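Local coordinates for protein bacterioferritin (Rhodobacter capsulatus, PDB 1JGC) that probably stores iron by oxidising Fe(2+) with dioxygen and laying down the ferric mineral inside a hollow, heme-containing shell of 24 subunits, at residues Arg16-Ala21 against Ile49-His54; Ala60-Leu63 against His68-Leu71; Arg30-Trp35 against Arg84-Cys89. All blocks are in the same frame, centred on the assembly; numbering follows the deposited sequence. Where two conformers were deposited one is given.

Contact 1. Residues Arg16-Ala21 against Ile49-His54; sequences RSELTA and IEEMGH. With HEM (protoporphyrin IX containing Fe), chain D.
Glu-18 and Glu-51 meet by their carboxylates across two nearly antiparallel helices, whose axes approach to 8.7 Å with an angle of 159° between their directions. These two residues bury most of the shared surface. Each chain bends at its second torsion (chi2 -58° in Glu-18, -52° in Glu-51), which turns each acid group along the interface between the helices, and the carboxylate planes stand almost at right angles. Ala-21 suits the next turn of its helix because its small CB, 3.8 Å from Glu-51 CG, packs against the aliphatic part of that glutamate. His-54 joins the group by its ring edge: ND1 gives a weak hydrogen bond to Glu-18 OE2 at 3.0 Å, with ring and carboxylate nearly coplanar, and a second weak one to Glu-51 OE1 at 3.3 Å. Glu-18 was modelled in two conformers, so its bond is doubtful. The other ring nitrogen, NE2, makes a weak hydrogen bond with Asp-126 OD2.

On the other side of helix 38-64, Met-52 points to the heme, its SD 2.6 Å from the iron; Met-52 of a neighbouring subunit supplies the second axial ligand, and Leu-19 CD2 packs on a heme vinyl. Replacing Met-52 by alanine removes the thioether and would probably leave the iron without one of its two axial sulfurs.

Glu-18, Glu-51 and His-54 belong to the iron-binding residues of the ferroxidase centre, with Glu-94, Glu-127 and His-130. The site is metal-free here, and the clustered carboxylates and imidazole are consistent with a site built to receive iron.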
loop_
_atom_site.group_PDB
_atom_site.type_symbol
_atom_site.label_atom_id
_atom_site.label_comp_id
_atom_site.label_asym_id
_atom_site.label_seq_id
_atom_site.Cartn_x
_atom_site.Cartn_y
_atom_site.Cartn_z
ATOM N N ARG A 16 20.644 -48.583 -12.488
ATOM C CA ARG A 16 19.698 -49.672 -12.321
ATOM C C ARG A 16 19.293 -49.770 -10.861
ATOM O O ARG A 16 18.144 -50.038 -10.539
ATOM C CB ARG A 16 20.303 -51.003 -12.775
ATOM C CG ARG A 16 19.475 -52.188 -12.322
ATOM C CD ARG A 16 20.019 -53.495 -12.828
ATOM N NE ARG A 16 19.853 -53.605 -14.271
ATOM C CZ ARG A 16 20.871 -53.730 -15.123
ATOM N NH1 ARG A 16 22.124 -53.761 -14.653
ATOM N NH2 ARG A 16 20.648 -53.818 -16.438
ATOM N N SER A 17 20.248 -49.557 -9.973
ATOM C CA SER A 17 19.973 -49.611 -8.554
ATOM C C SER A 17 18.963 -48.510 -8.200
ATOM O O SER A 17 18.008 -48.748 -7.453
ATOM C CB SER A 17 21.275 -49.415 -7.785
ATOM O OG SER A 17 21.074 -49.491 -6.387
ATOM N N GLU A 18 19.174 -47.312 -8.746
ATOM C CA GLU A 18 18.283 -46.182 -8.484
ATOM C C GLU A 18 16.885 -46.375 -9.065
ATOM O O GLU A 18 15.893 -46.086 -8.396
ATOM C CB GLU A 18 18.889 -44.882 -9.020
ATOM C CG GLU A 18 20.204 -44.462 -8.363
ATOM C CD GLU A 18 20.104 -44.285 -6.854
ATOM O OE1 GLU A 18 19.854 -45.287 -6.148
ATOM O OE2 GLU A 18 20.282 -43.146 -6.367
ATOM N N LEU A 19 16.796 -46.855 -10.304
ATOM C CA LEU A 19 15.493 -47.086 -10.924
ATOM C C LEU A 19 14.720 -48.068 -10.058
ATOM O O LEU A 19 13.501 -47.996 -9.971
ATOM C CB LEU A 19 15.645 -47.670 -12.327
ATOM C CG LEU A 19 16.276 -46.799 -13.412
ATOM C CD1 LEU A 19 16.413 -47.605 -14.698
ATOM C CD2 LEU A 19 15.420 -45.571 -13.645
ATOM N N THR A 20 15.438 -48.987 -9.416
ATOM C CA THR A 20 14.810 -49.984 -8.563
ATOM C C THR A 20 14.258 -49.293 -7.322
ATOM O O THR A 20 13.103 -49.501 -6.945
ATOM C CB THR A 20 15.818 -51.088 -8.131
ATOM O OG1 THR A 20 16.380 -51.706 -9.294
ATOM C CG2 THR A 20 15.128 -52.150 -7.307
ATOM N N ALA A 21 15.085 -48.466 -6.693
ATOM C CA ALA A 21 14.665 -47.736 -5.503
ATOM C C ALA A 21 13.447 -46.846 -5.803
ATOM O O ALA A 21 12.501 -46.787 -5.021
ATOM C CB ALA A 21 15.820 -46.886 -4.973
ATOM N N ILE A 49 11.124 -39.534 -5.132
ATOM C CA ILE A 49 11.439 -38.384 -5.970
ATOM C C ILE A 49 12.913 -37.970 -5.812
ATOM O O ILE A 49 13.499 -37.382 -6.713
ATOM C CB ILE A 49 10.469 -37.211 -5.658
ATOM C CG1 ILE A 49 9.059 -37.623 -6.090
ATOM C CG2 ILE A 49 10.888 -35.948 -6.386
ATOM C CD1 ILE A 49 7.992 -36.590 -5.868
ATOM N N GLU A 50 13.519 -38.286 -4.673
ATOM C CA GLU A 50 14.931 -37.973 -4.490
ATOM C C GLU A 50 15.717 -38.884 -5.425
ATOM O O GLU A 50 16.617 -38.435 -6.132
ATOM C CB GLU A 50 15.386 -38.234 -3.052
ATOM C CG GLU A 50 15.300 -37.023 -2.134
ATOM C CD GLU A 50 15.857 -37.302 -0.727
ATOM O OE1 GLU A 50 17.060 -37.703 -0.621
ATOM O OE2 GLU A 50 15.090 -37.117 0.263
ATOM N N GLU A 51 15.371 -40.169 -5.429
ATOM C CA GLU A 51 16.057 -41.120 -6.277
ATOM C C GLU A 51 15.900 -40.768 -7.751
ATOM O O GLU A 51 16.801 -41.001 -8.549
ATOM C CB GLU A 51 15.544 -42.539 -6.018
ATOM C CG GLU A 51 15.840 -43.061 -4.617
ATOM C CD GLU A 51 17.310 -42.932 -4.242
ATOM O OE1 GLU A 51 18.174 -43.407 -5.014
ATOM O OE2 GLU A 51 17.597 -42.352 -3.171
ATOM N N MET A 52 14.750 -40.223 -8.119
ATOM C CA MET A 52 14.537 -39.848 -9.503
ATOM C C MET A 52 15.610 -38.835 -9.864
ATOM O O MET A 52 16.184 -38.880 -10.952
ATOM C CB MET A 52 13.147 -39.240 -9.681
ATOM C CG MET A 52 12.021 -40.265 -9.645
ATOM S SD MET A 52 10.366 -39.516 -9.608
ATOM C CE MET A 52 9.583 -40.525 -8.351
ATOM N N GLY A 53 15.891 -37.931 -8.932
ATOM C CA GLY A 53 16.908 -36.923 -9.161
ATOM C C GLY A 53 18.286 -37.539 -9.351
ATOM O O GLY A 53 19.047 -37.124 -10.226
ATOM N N HIS A 54 18.614 -38.526 -8.525
ATOM C CA HIS A 54 19.898 -39.210 -8.622
ATOM C C HIS A 54 20.009 -39.858 -9.994
ATOM O O HIS A 54 21.015 -39.711 -10.680
ATOM C CB HIS A 54 20.013 -40.292 -7.540
ATOM C CG HIS A 54 20.118 -39.750 -6.149
ATOM N ND1 HIS A 54 19.863 -40.517 -5.031
ATOM C CD2 HIS A 54 20.482 -38.528 -5.692
ATOM C CE1 HIS A 54 20.064 -39.789 -3.946
ATOM N NE2 HIS A 54 20.441 -38.578 -4.320
HETATM C CHA HEM D . 8.521 -36.297 -10.987
HETATM C CHB HEM D . 12.288 -38.315 -13.280
HETATM C CHC HEM D . 10.151 -42.587 -12.807
HETATM C CHD HEM D . 6.156 -40.512 -11.121
HETATM C C1A HEM D . 9.811 -36.527 -11.462
HETATM C C2A HEM D . 11.013 -35.761 -11.192
HETATM C C3A HEM D . 11.930 -36.121 -12.159
HETATM C C4A HEM D . 11.474 -37.409 -12.631
HETATM C CMA HEM D . 13.288 -35.457 -12.449
HETATM C CAA HEM D . 11.387 -34.984 -9.931
HETATM C CBA HEM D . 10.453 -33.894 -9.438
HETATM C CGA HEM D . 10.349 -32.736 -10.396
HETATM O O1A HEM D . 9.563 -31.805 -10.102
HETATM O O2A HEM D . 11.050 -32.753 -11.436
HETATM C C1B HEM D . 12.056 -39.675 -13.350
HETATM C C2B HEM D . 12.993 -40.657 -13.873
HETATM C C3B HEM D . 12.365 -41.875 -13.813
HETATM C C4B HEM D . 11.083 -41.634 -13.144
HETATM C CMB HEM D . 14.417 -40.403 -14.365
HETATM C CAB HEM D . 12.947 -43.065 -14.244
HETATM C CBB HEM D . 12.305 -44.091 -14.918
HETATM C C1C HEM D . 8.931 -42.409 -12.196
HETATM C C2C HEM D . 8.078 -43.496 -11.756
HETATM C C3C HEM D . 6.929 -42.925 -11.255
HETATM C C4C HEM D . 7.089 -41.485 -11.454
HETATM C CMC HEM D . 8.421 -44.994 -11.832
HETATM C CAC HEM D . 5.858 -43.572 -10.636
HETATM C CBC HEM D . 5.435 -44.873 -10.855
HETATM C C1D HEM D . 6.409 -39.159 -10.992
HETATM C C2D HEM D . 5.454 -38.186 -10.482
HETATM C C3D HEM D . 6.113 -36.972 -10.442
HETATM C C4D HEM D . 7.492 -37.224 -10.884
HETATM C CMD HEM D . 3.997 -38.442 -10.076
HETATM C CAD HEM D . 5.393 -35.654 -10.141
HETATM C CBD HEM D . 5.738 -34.928 -8.853
HETATM C CGD HEM D . 4.800 -33.752 -8.570
HETATM O O1D HEM D . 4.573 -32.927 -9.491
HETATM O O2D HEM D . 4.301 -33.651 -7.423
HETATM N NA HEM D . 10.234 -37.705 -12.057
HETATM N NB HEM D . 10.905 -40.292 -12.857
HETATM N NC HEM D . 8.389 -41.189 -11.872
HETATM N ND HEM D . 7.650 -38.563 -11.238
HETATM FE FE HEM D . 9.313 -39.434 -11.971
#

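Contact 2. Residues Ala60-Leu63 against His68-Leu71; sequences ARIL and HPNL
Ile-62 and Pro-69 lie opposite each other, their CA atoms 6.2 Å apart, and Leu-63 and His-68 are paired at the same CA spacing. The order reverses along the second segment because the chain doubles back: 60-63 lies near the C-terminal end of helix 38-64, whereas 68-71 is irregular, with Pro-69 in an extended backbone conformation. Ile-62 aims its beta-branch at the returning loop. Its CG2 lies anti to the backbone N, and from there the methyl rests 3.6 Å from Pro-69 N and 3.8 Å from His-68 N.

The segment 68-71 lies early in the long loop that, in the ferritin four-helix bundle, leads from helix 38-64 to helix 83-111. Proline suits the turn back onto the helix, since its ring offers an apolar surface and its nitrogen has no hydrogen to satisfy. Leu-63 crosses that ring at about a right angle, with CD2 3.6 Å from Pro-69 CD, the same ring carbon that Ile-62 CG2 approaches at 3.9 Å. His-68 contributes backbone here, while its CB points away from the helix. Asn-12 of helix 5-34 holds the loop with its side-chain amide, bonding His-68 O and Asn-70 N, and Leu-31 of a neighbouring subunit packs on Leu-63.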
loop_
_atom_site.group_PDB
_atom_site.type_symbol
_atom_site.label_atom_id
_atom_site.label_comp_id
_atom_site.label_asym_id
_atom_site.label_seq_id
_atom_site.Cartn_x
_atom_site.Cartn_y
_atom_site.Cartn_z
ATOM N N ALA A 60 22.907 -38.289 -17.066
ATOM C CA ALA A 60 23.611 -37.176 -17.698
ATOM C C ALA A 60 25.119 -37.405 -17.712
ATOM O O ALA A 60 25.797 -37.117 -18.696
ATOM C CB ALA A 60 23.286 -35.865 -16.983
ATOM N N ARG A 61 25.645 -37.936 -16.618
ATOM C CA ARG A 61 27.072 -38.188 -16.537
ATOM C C ARG A 61 27.457 -39.271 -17.533
ATOM O O ARG A 61 28.524 -39.212 -18.142
ATOM C CB ARG A 61 27.452 -38.621 -15.127
ATOM C CG ARG A 61 28.925 -38.901 -14.940
ATOM C CD ARG A 61 29.772 -37.667 -15.176
ATOM N NE ARG A 61 31.186 -37.959 -14.963
ATOM C CZ ARG A 61 32.172 -37.102 -15.200
ATOM N NH1 ARG A 61 31.901 -35.885 -15.658
ATOM N NH2 ARG A 61 33.430 -37.469 -14.996
ATOM N N ILE A 62 26.589 -40.260 -17.701
ATOM C CA ILE A 62 26.866 -41.339 -18.635
ATOM C C ILE A 62 26.941 -40.807 -20.065
ATOM O O ILE A 62 27.853 -41.144 -20.812
ATOM C CB ILE A 62 25.787 -42.434 -18.557
ATOM C CG1 ILE A 62 25.976 -43.256 -17.278
ATOM C CG2 ILE A 62 25.844 -43.312 -19.797
ATOM C CD1 ILE A 62 24.900 -44.306 -17.048
ATOM N N LEU A 63 25.985 -39.972 -20.448
ATOM C CA LEU A 63 25.984 -39.426 -21.798
ATOM C C LEU A 63 27.220 -38.571 -22.038
ATOM O O LEU A 63 27.821 -38.627 -23.099
ATOM C CB LEU A 63 24.720 -38.604 -22.040
ATOM C CG LEU A 63 23.427 -39.404 -22.193
ATOM C CD1 LEU A 63 22.254 -38.449 -22.333
ATOM C CD2 LEU A 63 23.530 -40.309 -23.405
ATOM N N HIS A 68 26.165 -45.260 -23.013
ATOM C CA HIS A 68 24.738 -45.342 -23.307
ATOM C C HIS A 68 23.969 -45.747 -22.062
ATOM O O HIS A 68 24.163 -46.838 -21.532
ATOM C CB HIS A 68 24.496 -46.343 -24.431
ATOM C CG HIS A 68 25.119 -45.932 -25.726
ATOM N ND1 HIS A 68 24.553 -44.981 -26.555
ATOM C CD2 HIS A 68 26.292 -46.288 -26.304
ATOM C CE1 HIS A 68 25.354 -44.773 -27.588
ATOM N NE2 HIS A 68 26.415 -45.552 -27.460
ATOM N N PRO A 69 23.100 -44.855 -21.565
ATOM C CA PRO A 69 22.312 -45.141 -20.372
ATOM C C PRO A 69 21.329 -46.250 -20.680
ATOM O O PRO A 69 20.666 -46.231 -21.715
ATOM C CB PRO A 69 21.642 -43.808 -20.083
ATOM C CG PRO A 69 21.437 -43.247 -21.448
ATOM C CD PRO A 69 22.755 -43.538 -22.119
ATOM N N ASN A 70 21.245 -47.213 -19.771
ATOM C CA ASN A 70 20.378 -48.371 -19.934
ATOM C C ASN A 70 19.336 -48.454 -18.826
ATOM O O ASN A 70 19.641 -48.860 -17.710
ATOM C CB ASN A 70 21.246 -49.637 -19.944
ATOM C CG ASN A 70 20.434 -50.909 -20.051
ATOM O OD1 ASN A 70 19.227 -50.880 -20.307
ATOM N ND2 ASN A 70 21.098 -52.044 -19.862
ATOM N N LEU A 71 18.105 -48.068 -19.133
ATOM C CA LEU A 71 17.047 -48.122 -18.133
ATOM C C LEU A 71 16.074 -49.253 -18.458
ATOM O O LEU A 71 14.908 -49.198 -18.082
ATOM C CB LEU A 71 16.263 -46.800 -18.071
ATOM C CG LEU A 71 16.778 -45.443 -18.559
ATOM C CD1 LEU A 71 15.964 -44.363 -17.857
ATOM C CD2 LEU A 71 18.237 -45.252 -18.258
#

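Contact 3. Residues Arg30-Trp35 against Arg84-Cys89; sequences RLQEDW and RETLEC
Thr-86 meets both Gln-32 and Trp-35, one with each branch of its side chain. The methyl CG2 abuts the six-membered end of the indole, 4.0 Å from Trp-35 CH2, coming in at the ring edge and close to the ring plane. The hydroxyl faces the amide end of Gln-32, whose extended chain comes from the opposite direction; the amide is probably turned over in the model, so its detailed polar pairing is uncertain. A threonine suits this position because it carries a methyl for the aromatic rim and a hydroxyl that can bond to the backbone of its own helix.

Gln-32 lies on helix 5-34 and Thr-86 on helix 83-111, which run antiparallel in the ferritin four-helix bundle; the two residues are the nearest pair, with CA atoms 8.9 Å apart. What sets Thr-86 is its first torsion (chi1 58°), which places OG1 between the backbone N and the carbonyl carbon, from where it hydrogen-bonds the backbone oxygen of Pro-83 near the start of its own helix.

Over one face of the indole lies Leu-31 O, 3.3 Å above the ring plane and offset toward the rim. Arg-143 of a neighbouring subunit makes a cation-pi contact with Trp-35. Farther out, Arg-84 NH1 forms a salt bridge to Glu-88 OE2 at 2.8 Å, one turn along the helix, while its NE pairs with Asp-142 of helix 114-144.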
loop_
_atom_site.group_PDB
_atom_site.type_symbol
_atom_site.label_atom_id
_atom_site.label_comp_id
_atom_site.label_asym_id
_atom_site.label_seq_id
_atom_site.Cartn_x
_atom_site.Cartn_y
_atom_site.Cartn_z
ATOM N N ARG A 30 2.225 -45.766 -2.250
ATOM C CA ARG A 30 0.863 -46.143 -2.574
ATOM C C ARG A 30 0.277 -47.122 -1.569
ATOM O O ARG A 30 -0.854 -46.959 -1.112
ATOM C CB ARG A 30 0.811 -46.722 -3.986
ATOM C CG ARG A 30 0.626 -45.654 -5.036
ATOM C CD ARG A 30 -0.688 -44.971 -4.771
ATOM N NE ARG A 30 -0.833 -43.693 -5.448
ATOM C CZ ARG A 30 -1.709 -42.765 -5.076
ATOM N NH1 ARG A 30 -2.501 -42.980 -4.039
ATOM N NH2 ARG A 30 -1.794 -41.624 -5.738
ATOM N N LEU A 31 1.056 -48.136 -1.226
ATOM C CA LEU A 31 0.642 -49.139 -0.259
ATOM C C LEU A 31 0.332 -48.475 1.091
ATOM O O LEU A 31 -0.735 -48.682 1.669
ATOM C CB LEU A 31 1.768 -50.162 -0.095
ATOM C CG LEU A 31 1.584 -51.642 -0.458
ATOM C CD1 LEU A 31 0.356 -51.895 -1.314
ATOM C CD2 LEU A 31 2.839 -52.084 -1.163
ATOM N N GLN A 32 1.269 -47.677 1.590
ATOM C CA GLN A 32 1.080 -46.992 2.866
ATOM C C GLN A 32 -0.124 -46.048 2.836
ATOM O O GLN A 32 -0.804 -45.858 3.842
ATOM C CB GLN A 32 2.357 -46.226 3.230
ATOM C CG GLN A 32 3.530 -47.158 3.466
ATOM C CD GLN A 32 4.880 -46.481 3.358
ATOM O OE1 GLN A 32 5.001 -45.388 2.809
ATOM N NE2 GLN A 32 5.910 -47.144 3.869
ATOM N N GLU A 33 -0.389 -45.465 1.676
ATOM C CA GLU A 33 -1.512 -44.556 1.542
ATOM C C GLU A 33 -2.816 -45.334 1.721
ATOM O O GLU A 33 -3.726 -44.884 2.419
ATOM C CB GLU A 33 -1.484 -43.885 0.169
ATOM C CG GLU A 33 -2.406 -42.692 0.053
ATOM C CD GLU A 33 -1.945 -41.531 0.918
ATOM O OE1 GLU A 33 -0.784 -41.080 0.753
ATOM O OE2 GLU A 33 -2.738 -41.061 1.764
ATOM N N ASP A 34 -2.900 -46.503 1.093
ATOM C CA ASP A 34 -4.098 -47.341 1.183
ATOM C C ASP A 34 -4.288 -47.916 2.597
ATOM O O ASP A 34 -5.412 -48.260 2.979
ATOM C CB ASP A 34 -4.032 -48.468 0.138
ATOM C CG ASP A 34 -5.313 -49.305 0.087
ATOM O OD1 ASP A 34 -6.425 -48.724 0.002
ATOM O OD2 ASP A 34 -5.210 -50.553 0.120
ATOM N N TRP A 35 -3.199 -48.012 3.367
ATOM C CA TRP A 35 -3.275 -48.516 4.739
ATOM C C TRP A 35 -3.749 -47.415 5.674
ATOM O O TRP A 35 -4.081 -47.667 6.834
ATOM C CB TRP A 35 -1.913 -49.033 5.227
ATOM C CG TRP A 35 -1.458 -50.297 4.553
ATOM C CD1 TRP A 35 -2.253 -51.264 4.003
ATOM C CD2 TRP A 35 -0.103 -50.729 4.342
ATOM N NE1 TRP A 35 -1.481 -52.262 3.459
ATOM C CE2 TRP A 35 -0.159 -51.961 3.654
ATOM C CE3 TRP A 35 1.151 -50.194 4.667
ATOM C CZ2 TRP A 35 0.989 -52.663 3.283
ATOM C CZ3 TRP A 35 2.297 -50.895 4.295
ATOM C CH2 TRP A 35 2.204 -52.116 3.612
ATOM N N ARG A 84 6.160 -52.196 9.115
ATOM C CA ARG A 84 7.541 -52.512 9.468
ATOM C C ARG A 84 8.337 -53.169 8.345
ATOM O O ARG A 84 9.510 -52.858 8.164
ATOM C CB ARG A 84 7.592 -53.397 10.714
ATOM C CG ARG A 84 8.975 -53.495 11.327
ATOM C CD ARG A 84 8.923 -54.244 12.644
ATOM N NE ARG A 84 10.151 -54.091 13.420
ATOM C CZ ARG A 84 11.329 -54.574 13.051
ATOM N NH1 ARG A 84 11.435 -55.246 11.911
ATOM N NH2 ARG A 84 12.397 -54.384 13.822
ATOM N N GLU A 85 7.711 -54.066 7.587
ATOM C CA GLU A 85 8.415 -54.739 6.496
ATOM C C GLU A 85 8.917 -53.764 5.433
ATOM O O GLU A 85 10.014 -53.953 4.888
ATOM C CB GLU A 85 7.523 -55.781 5.805
ATOM C CG GLU A 85 7.249 -57.029 6.603
ATOM C CD GLU A 85 6.410 -56.744 7.850
ATOM O OE1 GLU A 85 5.324 -56.105 7.721
ATOM O OE2 GLU A 85 6.838 -57.164 8.965
ATOM N N THR A 86 8.117 -52.742 5.120
ATOM C CA THR A 86 8.522 -51.773 4.099
ATOM C C THR A 86 9.776 -51.030 4.558
ATOM O O THR A 86 10.656 -50.720 3.749
ATOM C CB THR A 86 7.380 -50.755 3.758
ATOM O OG1 THR A 86 6.980 -50.051 4.935
ATOM C CG2 THR A 86 6.172 -51.481 3.189
ATOM N N LEU A 87 9.864 -50.759 5.858
ATOM C CA LEU A 87 11.040 -50.085 6.392
ATOM C C LEU A 87 12.219 -51.032 6.214
ATOM O O LEU A 87 13.307 -50.616 5.823
ATOM C CB LEU A 87 10.858 -49.760 7.880
ATOM C CG LEU A 87 9.795 -48.723 8.230
ATOM C CD1 LEU A 87 9.732 -48.540 9.728
ATOM C CD2 LEU A 87 10.134 -47.411 7.552
ATOM N N GLU A 88 11.987 -52.311 6.496
ATOM C CA GLU A 88 13.021 -53.321 6.367
ATOM C C GLU A 88 13.465 -53.463 4.919
ATOM O O GLU A 88 14.663 -53.488 4.616
ATOM C CB GLU A 88 12.517 -54.672 6.894
ATOM C CG GLU A 88 12.314 -54.716 8.404
ATOM C CD GLU A 88 13.625 -54.532 9.178
ATOM O OE1 GLU A 88 14.551 -53.852 8.647
ATOM O OE2 GLU A 88 13.725 -55.057 10.331
ATOM N N CYS A 89 12.502 -53.553 4.018
ATOM C CA CYS A 89 12.846 -53.685 2.618
ATOM C C CYS A 89 13.609 -52.471 2.100
ATOM O O CYS A 89 14.578 -52.624 1.349
ATOM C CB CYS A 89 11.595 -53.917 1.782
ATOM S SG CYS A 89 10.881 -55.546 2.049
#

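Overall arrangement
Contacts 1 and 3 are both buried helix-helix contacts of helix 5-34, made with helix 38-64 and helix 83-111 respectively, but the centre of contact 1 lies about 6 Å from the chain centre and that of contact 3 about 15 Å. Contact 2, which shares helix 38-64 with contact 1, is only partly buried and lies on the other side of the centre from contact 3. The chemistry follows position: acidic metal ligands in the middle, apolar loop-to-helix packing in contact 2, mixed polar and aromatic contact in contact 3. Contacts 1 and 2 touch through Leu-19 CD1 and Leu-71 CB, 3.5 Å apart; contacts 2 and 3 both meet a neighbouring subunit.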